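Local coordinates for protein beta-1,3-glucosyltransferase (Paecilomyces sp. J18, PDB 5JVV) that is a carbohydrate-active enzyme of the glucosyltransferase type, built on a curved beta-sandwich of jelly-roll kind, at residues F30-S35 against G69-R74; G99-F104 against D244-G249; I117-G122 against Y186-T191; K196-P201 against G220-N225. All coordinates share one frame; numbering follows the deposited sequence.

Contact 1 (F30-S35 against G69-R74); sequences FVHYVS and GRKSVR
Phe30, His32 and Val34 meet Arg70 and Ser72 through four backbone hydrogen bonds in parallel register. Arg70 N donates to Phe30 O, and His32 N returns a bond to Arg70 O (2.9 Å). Ser72 N then reaches His32 O, while Val34 N points at Ser72 O (3.2 Å). Both backbone groups of His32, Arg70 and Ser72 are thereby satisfied within the pair. Where the chains part, water takes over. One water links Val34 O to Arg74 N, accepting from the latter at 2.9 Å. Another joins the Tyr33 OH (2.8 Å) and accepts from Arg74 NH1 (2.9 Å). The Tyr33 ring is sandwiched, with Arg74 CB 3.7 Å from its centroid over one face and Val31 CG2 over the other. Gly69 CA lies above the centre of the Phe30 ring, 3.6 Å from the centroid, in a CH-pi contact. Several other polar ends have partners outside the pair: Ser72 OG bonds Thr245 O, Arg70 NH2 the carbonyls of Val277 and Asn61, while Lys71 and Arg74 form salt bridges with Glu42 and Glu76. Strands 31-33 and 70-77 make the one parallel pairing of a mixed, otherwise antiparallel sheet of the beta-sandwich.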
loop_
_atom_site.group_PDB
_atom_site.type_symbol
_atom_site.label_atom_id
_atom_site.label_comp_id
_atom_site.label_asym_id
_atom_site.label_seq_id
_atom_site.Cartn_x
_atom_site.Cartn_y
_atom_site.Cartn_z
ATOM N N PHE A 30 8.163 14.401 -1.290
ATOM C CA PHE A 30 7.678 15.706 -1.711
ATOM C C PHE A 30 6.154 15.676 -1.645
ATOM O O PHE A 30 5.458 15.722 -2.671
ATOM C CB PHE A 30 8.174 15.996 -3.129
ATOM C CG PHE A 30 7.845 17.377 -3.634
ATOM C CD1 PHE A 30 8.454 18.500 -3.089
ATOM C CD2 PHE A 30 6.943 17.547 -4.681
ATOM C CE1 PHE A 30 8.162 19.760 -3.569
ATOM C CE2 PHE A 30 6.644 18.805 -5.168
ATOM C CZ PHE A 30 7.254 19.918 -4.616
ATOM N N VAL A 31 5.647 15.577 -0.418
ATOM C CA VAL A 31 4.219 15.424 -0.170
ATOM C C VAL A 31 3.836 16.369 0.960
ATOM O O VAL A 31 4.642 16.647 1.854
ATOM C CB VAL A 31 3.892 13.956 0.237
ATOM C CG1 VAL A 31 4.523 13.616 1.577
ATOM C CG2 VAL A 31 2.398 13.718 0.274
ATOM N N HIS A 32 2.603 16.856 0.915
ATOM C CA HIS A 32 2.050 17.673 1.979
ATOM C C HIS A 32 0.822 16.938 2.497
ATOM O O HIS A 32 -0.272 17.044 1.936
ATOM C CB HIS A 32 1.680 19.051 1.436
ATOM C CG HIS A 32 1.326 20.061 2.488
ATOM N ND1 HIS A 32 1.116 19.735 3.809
ATOM C CD2 HIS A 32 1.157 21.403 2.399
ATOM C CE1 HIS A 32 0.826 20.830 4.490
ATOM N NE2 HIS A 32 0.845 21.855 3.660
ATOM N N TYR A 33 1.014 16.176 3.561
ATOM C CA TYR A 33 -0.079 15.418 4.144
ATOM C C TYR A 33 -0.993 16.378 4.902
ATOM O O TYR A 33 -0.521 17.179 5.719
ATOM C CB TYR A 33 0.479 14.366 5.083
ATOM C CG TYR A 33 0.986 13.112 4.403
ATOM C CD1 TYR A 33 0.306 12.539 3.330
ATOM C CD2 TYR A 33 2.139 12.484 4.855
ATOM C CE1 TYR A 33 0.772 11.365 2.735
ATOM C CE2 TYR A 33 2.610 11.324 4.262
ATOM C CZ TYR A 33 1.919 10.770 3.206
ATOM O OH TYR A 33 2.381 9.603 2.632
ATOM N N VAL A 34 -2.293 16.299 4.637
ATOM C CA VAL A 34 -3.252 17.244 5.227
ATOM C C VAL A 34 -4.344 16.563 6.056
ATOM O O VAL A 34 -4.588 15.362 5.931
ATOM C CB VAL A 34 -3.900 18.143 4.165
ATOM C CG1 VAL A 34 -2.832 18.977 3.463
ATOM C CG2 VAL A 34 -4.689 17.307 3.157
ATOM N N SER A 35 -4.997 17.349 6.911
ATOM C CA SER A 35 -6.051 16.844 7.784
ATOM C C SER A 35 -7.273 16.479 6.968
ATOM O O SER A 35 -7.392 16.874 5.801
ATOM C CB SER A 35 -6.436 17.886 8.825
ATOM O OG SER A 35 -7.050 19.005 8.201
ATOM N N GLY A 69 5.440 19.953 -0.523
ATOM C CA GLY A 69 5.167 18.904 -1.486
ATOM C C GLY A 69 3.745 18.955 -1.988
ATOM O O GLY A 69 2.972 19.852 -1.638
ATOM N N ARG A 70 3.392 17.982 -2.820
ATOM C CA ARG A 70 2.056 17.928 -3.403
ATOM C C ARG A 70 1.103 17.319 -2.383
ATOM O O ARG A 70 1.433 16.325 -1.736
ATOM C CB ARG A 70 2.085 17.090 -4.689
ATOM C CG ARG A 70 0.740 16.984 -5.394
ATOM C CD ARG A 70 0.879 16.565 -6.874
ATOM N NE ARG A 70 1.576 17.576 -7.676
ATOM C CZ ARG A 70 1.077 18.767 -8.019
ATOM N NH1 ARG A 70 -0.145 19.139 -7.647
ATOM N NH2 ARG A 70 1.817 19.601 -8.745
ATOM N N LYS A 71 -0.077 17.919 -2.229
ATOM C CA LYS A 71 -1.004 17.485 -1.182
ATOM C C LYS A 71 -1.560 16.091 -1.384
ATOM O O LYS A 71 -1.914 15.689 -2.494
ATOM C CB LYS A 71 -2.154 18.478 -1.032
ATOM C CG LYS A 71 -1.715 19.774 -0.379
ATOM C CD LYS A 71 -2.766 20.838 -0.573
ATOM C CE LYS A 71 -2.347 22.123 0.097
ATOM N NZ LYS A 71 -3.354 23.195 -0.174
ATOM N N SER A 72 -1.657 15.369 -0.278
ATOM C CA SER A 72 -2.114 13.995 -0.280
ATOM C C SER A 72 -2.606 13.695 1.130
ATOM O O SER A 72 -2.654 14.592 1.989
ATOM C CB SER A 72 -0.958 13.065 -0.675
ATOM O OG SER A 72 -1.389 11.717 -0.850
ATOM N N VAL A 73 -2.977 12.445 1.366
ATOM C CA VAL A 73 -3.396 12.007 2.692
ATOM C C VAL A 73 -2.749 10.681 3.082
ATOM O O VAL A 73 -2.283 9.898 2.227
ATOM C CB VAL A 73 -4.935 11.891 2.812
ATOM C CG1 VAL A 73 -5.587 13.268 2.671
ATOM C CG2 VAL A 73 -5.495 10.897 1.779
ATOM N N ARG A 74 -2.694 10.450 4.391
ATOM C CA ARG A 74 -2.163 9.220 4.942
ATOM C C ARG A 74 -3.084 8.848 6.095
ATOM O O ARG A 74 -3.151 9.551 7.112
ATOM C CB ARG A 74 -0.705 9.412 5.399
ATOM C CG ARG A 74 -0.179 8.294 6.281
ATOM C CD ARG A 74 1.341 8.335 6.419
ATOM N NE ARG A 74 1.796 7.580 7.591
ATOM C CZ ARG A 74 3.041 7.141 7.776
ATOM N NH1 ARG A 74 3.961 7.330 6.845
ATOM N NH2 ARG A 74 3.355 6.485 8.886
HETATM O O HOH W 1 4.250 8.122 4.038
HETATM O O HOH W 2 -3.496 12.788 5.929
#

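Contact 2 (G99-F104 against D244-G249); sequences GAWPAF and DTTFCG
Strands 100-104 and 244-247 run antiparallel, their axes 4.5 Å apart at an angle of 156°, with Trp101-Thr246 and Ala103-Asp244 as hydrogen-bonded pairs and Ala100-Phe247 and Pro102-Thr245 as non-hydrogen-bonded ones. A further bond, Cys248 N to Gly99 O (2.9 Å), extends the pairing past the strand end. Trp101 and Thr246 point the same way, side by side. With OG1 of Thr246 placed opposite the backbone N (chi1 -171°), CG2 stands above the indole plane near its rim, 3.5 Å from Trp101 CE3. Cys248 O comes to the indole edge, close to the ring plane, 3.2 Å from Trp101 CE3. A water on the same side of the indole as CG2 donates to Asp244 OD2 (2.6 Å) and to Trp101 O (3.0 Å), tying the carboxylate to the partner strand. The other carboxylate oxygen, Asp244 OD1, bonds Trp105 NE1, while Trp101 NE1 bonds Glu121 OE2 and Thr246 OG1 bonds Asp25. On the opposite face of the sheet, Phe247 meets Val277 of helix 269-279, and the Cys248-Cys273 disulfide fastens the strand end to that helix. Strand 100-107 is flanked on its other edge by strand 116-121, and strand 240-247 by strand 70-77.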
loop_
_atom_site.group_PDB
_atom_site.type_symbol
_atom_site.label_atom_id
_atom_site.label_comp_id
_atom_site.label_asym_id
_atom_site.label_seq_id
_atom_site.Cartn_x
_atom_site.Cartn_y
_atom_site.Cartn_z
ATOM N N GLY A 99 6.993 9.662 -10.122
ATOM C CA GLY A 99 6.990 10.343 -8.840
ATOM C C GLY A 99 6.140 9.697 -7.763
ATOM O O GLY A 99 6.405 9.897 -6.579
ATOM N N ALA A 100 5.123 8.931 -8.156
ATOM C CA ALA A 100 4.161 8.391 -7.188
ATOM C C ALA A 100 4.736 7.268 -6.321
ATOM O O ALA A 100 5.578 6.469 -6.760
ATOM C CB ALA A 100 2.894 7.917 -7.899
ATOM N N TRP A 101 4.267 7.202 -5.080
ATOM C CA TRP A 101 4.680 6.148 -4.151
ATOM C C TRP A 101 3.512 5.811 -3.227
ATOM O O TRP A 101 3.447 6.274 -2.086
ATOM C CB TRP A 101 5.923 6.601 -3.370
ATOM C CG TRP A 101 6.482 5.592 -2.393
ATOM C CD1 TRP A 101 6.038 4.308 -2.164
ATOM C CD2 TRP A 101 7.589 5.794 -1.512
ATOM N NE1 TRP A 101 6.808 3.717 -1.189
ATOM C CE2 TRP A 101 7.765 4.608 -0.776
ATOM C CE3 TRP A 101 8.453 6.867 -1.278
ATOM C CZ2 TRP A 101 8.767 4.467 0.189
ATOM C CZ3 TRP A 101 9.445 6.732 -0.317
ATOM C CH2 TRP A 101 9.602 5.536 0.398
ATOM N N PRO A 102 2.571 5.003 -3.726
ATOM C CA PRO A 102 1.420 4.570 -2.936
ATOM C C PRO A 102 1.758 3.368 -2.058
ATOM O O PRO A 102 2.656 2.574 -2.386
ATOM C CB PRO A 102 0.427 4.139 -4.012
ATOM C CG PRO A 102 1.314 3.541 -5.080
ATOM C CD PRO A 102 2.547 4.435 -5.088
ATOM N N ALA A 103 1.032 3.222 -0.955
ATOM C CA ALA A 103 1.215 2.048 -0.101
ATOM C C ALA A 103 -0.013 1.723 0.720
ATOM O O ALA A 103 -0.674 2.612 1.251
ATOM C CB ALA A 103 2.419 2.245 0.816
ATOM N N PHE A 104 -0.319 0.429 0.774
ATOM C CA PHE A 104 -1.259 -0.138 1.733
ATOM C C PHE A 104 -0.400 -1.042 2.601
ATOM O O PHE A 104 0.194 -2.005 2.117
ATOM C CB PHE A 104 -2.358 -0.937 1.015
ATOM C CG PHE A 104 -3.268 -1.713 1.939
ATOM C CD1 PHE A 104 -3.654 -1.195 3.179
ATOM C CD2 PHE A 104 -3.783 -2.950 1.543
ATOM C CE1 PHE A 104 -4.514 -1.911 4.016
ATOM C CE2 PHE A 104 -4.633 -3.685 2.381
ATOM C CZ PHE A 104 -5.002 -3.154 3.619
ATOM N N ASP A 244 -1.637 5.296 2.094
ATOM C CA ASP A 244 -1.093 6.610 1.796
ATOM C C ASP A 244 -0.643 6.693 0.352
ATOM O O ASP A 244 -0.545 5.673 -0.338
ATOM C CB ASP A 244 0.044 6.980 2.773
ATOM C CG ASP A 244 1.334 6.237 2.490
ATOM O OD1 ASP A 244 1.845 5.545 3.402
ATOM O OD2 ASP A 244 1.862 6.359 1.364
ATOM N N THR A 245 -0.399 7.915 -0.108
ATOM C CA THR A 245 0.357 8.148 -1.330
ATOM C C THR A 245 1.340 9.270 -1.030
ATOM O O THR A 245 0.931 10.383 -0.688
ATOM C CB THR A 245 -0.537 8.558 -2.505
ATOM O OG1 THR A 245 -1.538 7.552 -2.711
ATOM C CG2 THR A 245 0.287 8.716 -3.789
ATOM N N THR A 246 2.632 8.967 -1.118
ATOM C CA THR A 246 3.651 10.009 -1.041
ATOM C C THR A 246 4.282 10.186 -2.419
ATOM O O THR A 246 3.817 9.576 -3.387
ATOM C CB THR A 246 4.690 9.719 0.075
ATOM O OG1 THR A 246 5.532 10.865 0.248
ATOM C CG2 THR A 246 5.554 8.493 -0.249
ATOM N N PHE A 247 5.309 11.031 -2.521
ATOM C CA PHE A 247 5.957 11.305 -3.804
ATOM C C PHE A 247 7.445 11.372 -3.585
ATOM O O PHE A 247 7.878 11.877 -2.561
ATOM C CB PHE A 247 5.515 12.657 -4.368
ATOM C CG PHE A 247 4.039 12.752 -4.633
ATOM C CD1 PHE A 247 3.499 12.255 -5.812
ATOM C CD2 PHE A 247 3.195 13.367 -3.711
ATOM C CE1 PHE A 247 2.125 12.358 -6.066
ATOM C CE2 PHE A 247 1.827 13.468 -3.955
ATOM C CZ PHE A 247 1.295 12.971 -5.134
ATOM N N CYS A 248 8.219 10.867 -4.537
ATOM C CA CYS A 248 9.676 11.004 -4.501
ATOM C C CYS A 248 10.239 10.413 -3.196
ATOM O O CYS A 248 9.929 9.276 -2.855
ATOM C CB CYS A 248 10.075 12.474 -4.760
ATOM S SG CYS A 248 9.388 13.123 -6.335
ATOM N N GLY A 249 11.032 11.169 -2.449
ATOM C CA GLY A 249 11.518 10.684 -1.164
ATOM C C GLY A 249 12.463 9.495 -1.260
ATOM O O GLY A 249 13.063 9.260 -2.316
HETATM O O HOH W 3 4.141 5.237 0.640
#

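Contact 3 (I117-G122 against Y186-T191); sequences IDIIEG and YAMQWT
Ile120 lies across the Tyr186 ring, its CG1 over the centre, 3.8 Å from the centroid and 8° off the ring normal. This is a CH-pi contact, and the chain continues along the same face to bring Ile120 CD1 to 3.5 Å from Tyr186 CD2. A chi1 of -94°, some way from a staggered value, places the Tyr186 ring, and a nearly perpendicular chi2 turns its face to Ile120. The phenol end is fixed separately, since Tyr186 OH bonds Ser173 O.

All three isoleucines share one conformation, with CG1 opposite the carbonyl carbon, CG2 opposite the backbone N and CD1 extended. In Ile119 this leaves two branches to serve two neighbours. Its CG2 touches Tyr186 CD1 at 3.9 Å as the two side chains slide past each other in opposite directions, and its CD1 approaches Met188 CE at 4.2 Å. Met188 runs straight out from its strand through CG and SD and bends only at the last torsion (chi3 60°), which carries the methyl to one side. Ile117 CG2 meets the sulfur itself, 4.1 Å from Met188 SD, the two side chains crossing obliquely.

No hydrogen bond spans the contact, and the nearest CA atoms, those of Ile119 and Tyr186, remain 7.9 Å apart: two sheets meet here chiefly through side chains. Ile119 and Ile120 both face Phe104 in a classic beta bulge, so that successive isoleucines can both reach Tyr186. Such a bulge in an Ile-Asp-Ile-Ile-Glu sequence is consistent with the signature strand of family 16 jelly-roll enzymes, its isoleucines packed onto strand 184-190 of the facing sheet.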
loop_
_atom_site.group_PDB
_atom_site.type_symbol
_atom_site.label_atom_id
_atom_site.label_comp_id
_atom_site.label_asym_id
_atom_site.label_seq_id
_atom_site.Cartn_x
_atom_site.Cartn_y
_atom_site.Cartn_z
ATOM N N ILE A 117 4.637 -4.526 7.548
ATOM C CA ILE A 117 4.113 -5.392 6.504
ATOM C C ILE A 117 3.614 -4.516 5.363
ATOM O O ILE A 117 2.697 -3.724 5.553
ATOM C CB ILE A 117 2.931 -6.239 7.016
ATOM C CG1 ILE A 117 3.351 -7.103 8.209
ATOM C CG2 ILE A 117 2.360 -7.109 5.895
ATOM C CD1 ILE A 117 2.164 -7.556 9.038
ATOM N N ASP A 118 4.223 -4.633 4.188
ATOM C CA ASP A 118 3.797 -3.815 3.049
ATOM C C ASP A 118 2.993 -4.686 2.106
ATOM O O ASP A 118 3.553 -5.574 1.455
ATOM C CB ASP A 118 5.005 -3.220 2.311
ATOM C CG ASP A 118 5.901 -2.400 3.219
ATOM O OD1 ASP A 118 5.372 -1.731 4.124
ATOM O OD2 ASP A 118 7.132 -2.439 3.039
ATOM N N ILE A 119 1.679 -4.452 2.059
ATOM C CA ILE A 119 0.765 -5.305 1.302
ATOM C C ILE A 119 0.695 -4.902 -0.172
ATOM O O ILE A 119 0.814 -5.755 -1.064
ATOM C CB ILE A 119 -0.638 -5.284 1.919
ATOM C CG1 ILE A 119 -0.574 -5.778 3.373
ATOM C CG2 ILE A 119 -1.596 -6.168 1.113
ATOM C CD1 ILE A 119 -1.882 -5.563 4.132
ATOM N N ILE A 120 0.491 -3.606 -0.408
ATOM C CA ILE A 120 0.594 -3.011 -1.733
ATOM C C ILE A 120 1.639 -1.917 -1.637
ATOM O O ILE A 120 1.546 -1.028 -0.783
ATOM C CB ILE A 120 -0.724 -2.370 -2.197
ATOM C CG1 ILE A 120 -1.865 -3.384 -2.161
ATOM C CG2 ILE A 120 -0.558 -1.802 -3.610
ATOM C CD1 ILE A 120 -3.238 -2.751 -2.407
ATOM N N GLU A 121 2.660 -1.985 -2.480
ATOM C CA GLU A 121 3.658 -0.913 -2.507
ATOM C C GLU A 121 4.377 -0.874 -3.841
ATOM O O GLU A 121 4.627 -1.901 -4.456
ATOM C CB GLU A 121 4.657 -1.014 -1.341
ATOM C CG GLU A 121 5.463 0.282 -1.135
ATOM C CD GLU A 121 5.918 0.497 0.291
ATOM O OE1 GLU A 121 5.236 0.006 1.215
ATOM O OE2 GLU A 121 6.947 1.186 0.493
ATOM N N GLY A 122 4.702 0.329 -4.297
ATOM C CA GLY A 122 5.433 0.479 -5.540
ATOM C C GLY A 122 5.803 1.925 -5.733
ATOM O O GLY A 122 5.371 2.782 -4.960
ATOM N N TYR A 186 -7.363 -7.404 -2.110
ATOM C CA TYR A 186 -6.145 -7.844 -1.446
ATOM C C TYR A 186 -6.518 -8.432 -0.092
ATOM O O TYR A 186 -7.269 -7.818 0.679
ATOM C CB TYR A 186 -5.147 -6.693 -1.294
ATOM C CG TYR A 186 -4.159 -6.638 -2.437
ATOM C CD1 TYR A 186 -2.975 -7.361 -2.379
ATOM C CD2 TYR A 186 -4.415 -5.886 -3.580
ATOM C CE1 TYR A 186 -2.068 -7.334 -3.408
ATOM C CE2 TYR A 186 -3.507 -5.851 -4.626
ATOM C CZ TYR A 186 -2.333 -6.584 -4.531
ATOM O OH TYR A 186 -1.401 -6.589 -5.546
ATOM N N ALA A 187 -5.997 -9.620 0.186
ATOM C CA ALA A 187 -6.299 -10.324 1.421
ATOM C C ALA A 187 -5.018 -10.687 2.150
ATOM O O ALA A 187 -4.034 -11.091 1.528
ATOM C CB ALA A 187 -7.107 -11.586 1.136
ATOM N N MET A 188 -5.039 -10.552 3.472
ATOM C CA MET A 188 -3.927 -10.999 4.303
ATOM C C MET A 188 -4.421 -11.970 5.360
ATOM O O MET A 188 -5.393 -11.680 6.060
ATOM C CB MET A 188 -3.262 -9.811 5.001
ATOM C CG MET A 188 -2.201 -10.267 6.000
ATOM S SD MET A 188 -1.220 -8.942 6.733
ATOM C CE MET A 188 -2.484 -7.967 7.536
ATOM N N GLN A 189 -3.753 -13.119 5.473
ATOM C CA GLN A 189 -3.929 -13.998 6.622
ATOM C C GLN A 189 -2.663 -13.938 7.469
ATOM O O GLN A 189 -1.563 -14.154 6.960
ATOM C CB GLN A 189 -4.170 -15.438 6.194
ATOM C CG GLN A 189 -4.452 -16.370 7.370
ATOM C CD GLN A 189 -4.524 -17.829 6.966
ATOM O OE1 GLN A 189 -4.018 -18.220 5.915
ATOM N NE2 GLN A 189 -5.152 -18.643 7.807
ATOM N N TRP A 190 -2.827 -13.645 8.756
ATOM C CA TRP A 190 -1.691 -13.478 9.669
ATOM C C TRP A 190 -1.838 -14.458 10.835
ATOM O O TRP A 190 -2.802 -14.376 11.600
ATOM C CB TRP A 190 -1.678 -12.018 10.144
ATOM C CG TRP A 190 -0.752 -11.626 11.281
ATOM C CD1 TRP A 190 0.243 -12.368 11.857
ATOM C CD2 TRP A 190 -0.757 -10.364 11.961
ATOM N NE1 TRP A 190 0.853 -11.638 12.857
ATOM C CE2 TRP A 190 0.250 -10.409 12.943
ATOM C CE3 TRP A 190 -1.522 -9.203 11.833
ATOM C CZ2 TRP A 190 0.508 -9.338 13.795
ATOM C CZ3 TRP A 190 -1.264 -8.134 12.673
ATOM C CH2 TRP A 190 -0.258 -8.210 13.646
ATOM N N THR A 191 -0.900 -15.402 10.943
ATOM C CA THR A 191 -0.874 -16.365 12.051
ATOM C C THR A 191 0.493 -16.283 12.708
ATOM O O THR A 191 1.326 -15.511 12.257
ATOM C CB THR A 191 -1.102 -17.813 11.572
ATOM O OG1 THR A 191 0.048 -18.266 10.843
ATOM C CG2 THR A 191 -2.334 -17.908 10.697
#

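Contact 4 (K196-P201 against G220-N225); sequences KLWFFP and GTPMGN
The carbonyl oxygen of Leu197 is gripped by two successive amides, Met223 N at 2.7 Å and Gly224 N at 3.0 Å. This is a classic beta bulge, formed where the loop before strand 224-226 joins the antiparallel sheet beside strand 195-201. The two bonds differ in quality: the one from Met223 N is bent (131° at the hydrogen) although it lies in the carbonyl plane, whereas that from Gly224 N is nearly straight (171°). Leu197 N completes the pair by donating to Gly224 O at 2.8 Å.

Ahead of the bulge the loop passes along Trp198. The indole NE1 donates to Gly220 O (3.0 Å), which sits in the ring plane, while the donor stands above the plane of that carbonyl. Pro222 CA lies over one face, 3.7 Å from the centroid of the Trp198 five-membered ring, in a CH-pi contact. The indole is therefore held both at its N-H edge and over a face, which limits its rotation. Pro222 also serves Lys196, whose extended chain runs past it with CD 3.8 Å from Pro222 CG.

The Met223 side chain runs to Phe199, a kink at chi3 bringing CE to 3.7 Å from Phe199 CB, and it also touches Tyr186 and, on the facing sheet, Met131. Asn225 runs beside Lys196, pointing the same way, and its ND2 is taken by Asp146 O. Its buried OD1 has no polar partner in the model and instead rests against aliphatic carbon, with Lys196 CG 3.7 Å from Asn225 OD1.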
loop_
_atom_site.group_PDB
_atom_site.type_symbol
_atom_site.label_atom_id
_atom_site.label_comp_id
_atom_site.label_asym_id
_atom_site.label_seq_id
_atom_site.Cartn_x
_atom_site.Cartn_y
_atom_site.Cartn_z
ATOM N N LYS A 196 0.352 -14.520 4.874
ATOM C CA LYS A 196 0.084 -14.840 3.476
ATOM C C LYS A 196 -0.723 -13.724 2.848
ATOM O O LYS A 196 -1.663 -13.213 3.463
ATOM C CB LYS A 196 -0.675 -16.158 3.362
ATOM C CG LYS A 196 0.171 -17.372 3.703
ATOM C CD LYS A 196 -0.679 -18.640 3.712
ATOM C CE LYS A 196 0.151 -19.866 4.049
ATOM N NZ LYS A 196 -0.687 -21.118 4.031
ATOM N N LEU A 197 -0.349 -13.341 1.629
ATOM C CA LEU A 197 -1.048 -12.276 0.906
ATOM C C LEU A 197 -1.589 -12.797 -0.422
ATOM O O LEU A 197 -0.878 -13.502 -1.143
ATOM C CB LEU A 197 -0.117 -11.088 0.654
ATOM C CG LEU A 197 0.551 -10.475 1.886
ATOM C CD1 LEU A 197 1.556 -9.400 1.469
ATOM C CD2 LEU A 197 -0.501 -9.876 2.799
ATOM N N TRP A 198 -2.842 -12.453 -0.732
ATOM C CA TRP A 198 -3.456 -12.825 -2.003
ATOM C C TRP A 198 -3.958 -11.579 -2.720
ATOM O O TRP A 198 -4.372 -10.609 -2.081
ATOM C CB TRP A 198 -4.676 -13.730 -1.797
ATOM C CG TRP A 198 -4.448 -15.112 -1.241
ATOM C CD1 TRP A 198 -4.381 -16.291 -1.949
ATOM C CD2 TRP A 198 -4.344 -15.473 0.143
ATOM N NE1 TRP A 198 -4.210 -17.351 -1.086
ATOM C CE2 TRP A 198 -4.181 -16.876 0.202
ATOM C CE3 TRP A 198 -4.351 -14.743 1.339
ATOM C CZ2 TRP A 198 -4.047 -17.563 1.407
ATOM C CZ3 TRP A 198 -4.216 -15.429 2.537
ATOM C CH2 TRP A 198 -4.061 -16.829 2.561
ATOM N N PHE A 199 -3.931 -11.616 -4.050
ATOM C CA PHE A 199 -4.626 -10.624 -4.860
ATOM C C PHE A 199 -5.628 -11.356 -5.739
ATOM O O PHE A 199 -5.253 -12.290 -6.455
ATOM C CB PHE A 199 -3.656 -9.810 -5.717
ATOM C CG PHE A 199 -4.323 -9.100 -6.866
ATOM C CD1 PHE A 199 -5.360 -8.196 -6.644
ATOM C CD2 PHE A 199 -3.921 -9.347 -8.172
ATOM C CE1 PHE A 199 -5.979 -7.544 -7.710
ATOM C CE2 PHE A 199 -4.541 -8.701 -9.244
ATOM C CZ PHE A 199 -5.562 -7.806 -9.012
ATOM N N PHE A 200 -6.894 -10.949 -5.659
ATOM C CA PHE A 200 -7.958 -11.518 -6.485
ATOM C C PHE A 200 -8.485 -10.435 -7.398
ATOM O O PHE A 200 -9.108 -9.480 -6.927
ATOM C CB PHE A 200 -9.100 -12.024 -5.615
ATOM C CG PHE A 200 -8.664 -12.975 -4.535
ATOM C CD1 PHE A 200 -8.200 -14.238 -4.856
ATOM C CD2 PHE A 200 -8.739 -12.605 -3.195
ATOM C CE1 PHE A 200 -7.800 -15.112 -3.861
ATOM C CE2 PHE A 200 -8.355 -13.470 -2.196
ATOM C CZ PHE A 200 -7.883 -14.727 -2.525
ATOM N N PRO A 201 -8.238 -10.569 -8.711
ATOM C CA PRO A 201 -8.745 -9.605 -9.694
ATOM C C PRO A 201 -10.265 -9.512 -9.632
ATOM O O PRO A 201 -10.934 -10.481 -9.249
ATOM C CB PRO A 201 -8.325 -10.218 -11.037
ATOM C CG PRO A 201 -7.216 -11.161 -10.716
ATOM C CD PRO A 201 -7.500 -11.680 -9.343
ATOM N N GLY A 220 -6.885 -20.446 -2.631
ATOM C CA GLY A 220 -5.855 -20.995 -3.493
ATOM C C GLY A 220 -4.469 -20.580 -3.035
ATOM O O GLY A 220 -4.271 -20.193 -1.878
ATOM N N THR A 221 -3.508 -20.668 -3.947
ATOM C CA THR A 221 -2.109 -20.382 -3.633
ATOM C C THR A 221 -1.920 -18.892 -3.361
ATOM O O THR A 221 -2.421 -18.064 -4.119
ATOM C CB THR A 221 -1.210 -20.805 -4.804
ATOM O OG1 THR A 221 -1.441 -22.189 -5.102
ATOM C CG2 THR A 221 0.263 -20.598 -4.458
ATOM N N PRO A 222 -1.213 -18.544 -2.267
ATOM C CA PRO A 222 -0.967 -17.125 -1.971
ATOM C C PRO A 222 -0.143 -16.471 -3.062
ATOM O O PRO A 222 0.631 -17.166 -3.730
ATOM C CB PRO A 222 -0.109 -17.172 -0.700
ATOM C CG PRO A 222 -0.411 -18.481 -0.077
ATOM C CD PRO A 222 -0.679 -19.431 -1.217
ATOM N N MET A 223 -0.266 -15.157 -3.227
ATOM C CA MET A 223 0.640 -14.460 -4.129
ATOM C C MET A 223 1.978 -14.215 -3.444
ATOM O O MET A 223 3.025 -14.315 -4.073
ATOM C CB MET A 223 0.035 -13.147 -4.633
ATOM C CG MET A 223 0.820 -12.533 -5.782
ATOM S SD MET A 223 -0.061 -11.190 -6.600
ATOM C CE MET A 223 0.049 -9.874 -5.381
ATOM N N GLY A 224 1.935 -13.910 -2.147
ATOM C CA GLY A 224 3.136 -13.800 -1.337
ATOM C C GLY A 224 2.996 -14.679 -0.104
ATOM O O GLY A 224 2.046 -14.526 0.666
ATOM N N ASN A 225 3.920 -15.614 0.079
ATOM C CA ASN A 225 3.843 -16.545 1.205
ATOM C C ASN A 225 5.010 -16.295 2.153
ATOM O O ASN A 225 6.110 -16.833 1.956
ATOM C CB ASN A 225 3.833 -17.993 0.701
ATOM C CG ASN A 225 3.421 -18.994 1.775
ATOM O OD1 ASN A 225 3.512 -18.718 2.975
ATOM N ND2 ASN A 225 2.984 -20.179 1.343
#

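In the fold
All four contacts are largely buried, but contacts 2 and 3 lie nearer the centre of the chain than contacts 1 and 4, which sit on opposite sides of it, their centres about 31 Å apart. Contacts 1 and 2 are neighbours in one sheet, joined by a probable hydrogen bond from Phe30 N to Phe247 O and by Tyr33 packing on Thr246. Contact 3 adjoins contact 2 through the backbone of Phe104 and contact 4 through the pairing of strands 184-190 and 195-201, thus spanning the two sheets. Chemistry follows place: contacts 1, 2 and 4 are within-sheet pairings rich in backbone bonds, with waters in the first two and exposed loop residues in contact 4, whereas contact 3 is apolar across its interface.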